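PDB 5ZQI: alginate lyase AlgAT5 from Defluviitalea, which probably cleaves alginate by beta-elimination, as a polysaccharide lyase of family 7 built on a beta-sandwich fold. Local coordinates for residues D85-E88 with Y92-V95. Residues are numbered along the deposited sequence; the frame is centred on the assembly and turned at random.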
loop_
_atom_site.group_PDB
_atom_site.type_symbol
_atom_site.label_atom_id
_atom_site.label_comp_id
_atom_site.label_asym_id
_atom_site.label_seq_id
_atom_site.Cartn_x
_atom_site.Cartn_y
_atom_site.Cartn_z
ATOM N N ASP A 85 -12.132 12.440 5.298
ATOM C CA ASP A 85 -13.070 12.702 4.213
ATOM C C ASP A 85 -12.808 14.036 3.518
ATOM O O ASP A 85 -13.139 14.190 2.340
ATOM C CB ASP A 85 -14.503 12.683 4.756
ATOM C CG ASP A 85 -15.554 12.844 3.660
ATOM O OD1 ASP A 85 -15.588 11.980 2.764
ATOM O OD2 ASP A 85 -16.320 13.837 3.674
ATOM N N SER A 86 -12.264 15.023 4.219
ATOM C CA SER A 86 -12.026 16.333 3.621
ATOM C C SER A 86 -10.541 16.668 3.498
ATOM O O SER A 86 -10.196 17.829 3.235
ATOM C CB SER A 86 -12.752 17.424 4.427
ATOM O OG SER A 86 -12.247 17.487 5.747
ATOM N N TYR A 87 -9.667 15.688 3.661
ATOM C CA TYR A 87 -8.227 15.930 3.735
ATOM C C TYR A 87 -7.539 15.779 2.375
ATOM O O TYR A 87 -7.818 14.844 1.606
ATOM C CB TYR A 87 -7.573 14.967 4.735
ATOM C CG TYR A 87 -6.084 15.206 4.883
ATOM C CD1 TYR A 87 -5.593 16.222 5.702
ATOM C CD2 TYR A 87 -5.171 14.446 4.154
ATOM C CE1 TYR A 87 -4.221 16.430 5.805
ATOM C CE2 TYR A 87 -3.790 14.662 4.257
ATOM C CZ TYR A 87 -3.341 15.679 5.045
ATOM O OH TYR A 87 -1.979 15.939 5.105
ATOM N N GLU A 88 -6.577 16.665 2.108
ATOM C CA GLU A 88 -5.610 16.446 1.037
ATOM C C GLU A 88 -4.296 17.094 1.472
ATOM O O GLU A 88 -4.263 17.933 2.379
ATOM C CB GLU A 88 -6.086 17.015 -0.313
ATOM C CG GLU A 88 -6.206 18.510 -0.354
ATOM C CD GLU A 88 -6.423 19.052 -1.751
ATOM O OE1 GLU A 88 -7.061 20.135 -1.894
ATOM O OE2 GLU A 88 -5.912 18.421 -2.719
ATOM N N TYR A 92 1.774 15.219 -1.010
ATOM C CA TYR A 92 1.856 13.814 -0.623
ATOM C C TYR A 92 0.603 12.992 -0.840
ATOM O O TYR A 92 0.735 11.762 -0.963
ATOM C CB TYR A 92 2.279 13.699 0.869
ATOM C CG TYR A 92 3.604 14.375 1.147
ATOM C CD1 TYR A 92 4.758 13.975 0.495
ATOM C CD2 TYR A 92 3.690 15.438 2.018
ATOM C CE1 TYR A 92 5.959 14.596 0.736
ATOM C CE2 TYR A 92 4.873 16.097 2.230
ATOM C CZ TYR A 92 5.995 15.682 1.598
ATOM O OH TYR A 92 7.171 16.338 1.863
ATOM N N PHE A 93 -0.579 13.614 -0.935
ATOM C CA PHE A 93 -1.848 12.854 -0.936
ATOM C C PHE A 93 -2.942 13.697 -1.591
ATOM O O PHE A 93 -3.579 14.519 -0.936
ATOM C CB PHE A 93 -2.222 12.453 0.483
ATOM C CG PHE A 93 -3.537 11.701 0.621
ATOM C CD1 PHE A 93 -3.628 10.375 0.250
ATOM C CD2 PHE A 93 -4.664 12.321 1.152
ATOM C CE1 PHE A 93 -4.810 9.688 0.423
ATOM C CE2 PHE A 93 -5.842 11.647 1.314
ATOM C CZ PHE A 93 -5.916 10.300 0.956
ATOM N N HIS A 94 -3.096 13.518 -2.871
ATOM C CA HIS A 94 -3.967 14.378 -3.656
ATOM C C HIS A 94 -4.404 13.764 -4.948
ATOM O O HIS A 94 -3.875 12.859 -5.366
ATOM C CB HIS A 94 -3.206 15.714 -3.925
ATOM C CG HIS A 94 -2.045 15.601 -4.809
ATOM N ND1 HIS A 94 -0.803 15.318 -4.353
ATOM C CD2 HIS A 94 -1.939 15.649 -6.137
ATOM C CE1 HIS A 94 0.021 15.227 -5.369
ATOM N NE2 HIS A 94 -0.642 15.422 -6.461
ATOM N N VAL A 95 -5.430 14.370 -5.546
ATOM C CA VAL A 95 -5.906 13.869 -6.832
ATOM C C VAL A 95 -4.971 14.328 -7.947
ATOM O O VAL A 95 -4.493 15.476 -7.960
ATOM C CB VAL A 95 -7.353 14.323 -7.096
ATOM C CG1 VAL A 95 -7.870 13.822 -8.454
ATOM C CG2 VAL A 95 -8.263 13.835 -5.956
HETATM O O HOH W 1 -6.926 16.371 -4.049
#
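F93 points its CB toward 85-88, and its ring meets Y87, CD2 of F93 lying 3.7 Å from CD2 of Y87. That carbon arrives at the edge of the tyrosine ring, close to its plane, while the two side chains cross at a slant. The neighbouring CE2 of F93 sits 3.8 Å from the carbonyl oxygen O of Y87, and the phenylalanine thus packs on both the side chain and the backbone of this residue. With chi1 at 178°, CG of F93 stands opposite its own nitrogen, which brings the ring out from the strand to where it meets Y87; L69, F104 and P58 pack around it.

E88 lies close to F93, its CA 3.4 Å from O of F93. No direct hydrogen bond joins the segments. Instead, the carboxylate reaches the strand through a water, which donates to OE2 of E88 at 2.6 Å and accepts from the backbone N of V95 at 2.9 Å. The chain of E88 is extended beyond CG, and its OE2 also lies 4.0 Å from CB of H94, with the carboxylate inclined 47° to the H94 ring. Replacing F93 with an alanine would probably leave the Y87 ring without its aromatic neighbour and open a gap between loop and strand.

Strand 93-95 is an outermost strand of the seven-stranded antiparallel sheet, bonded through its backbone to 102-107, while Y87 and F93 both reach L69 of the other sheet. Y92 and F93 form a classic beta bulge opposite H89, where the incoming loop turns into this edge strand of the beta-sandwich.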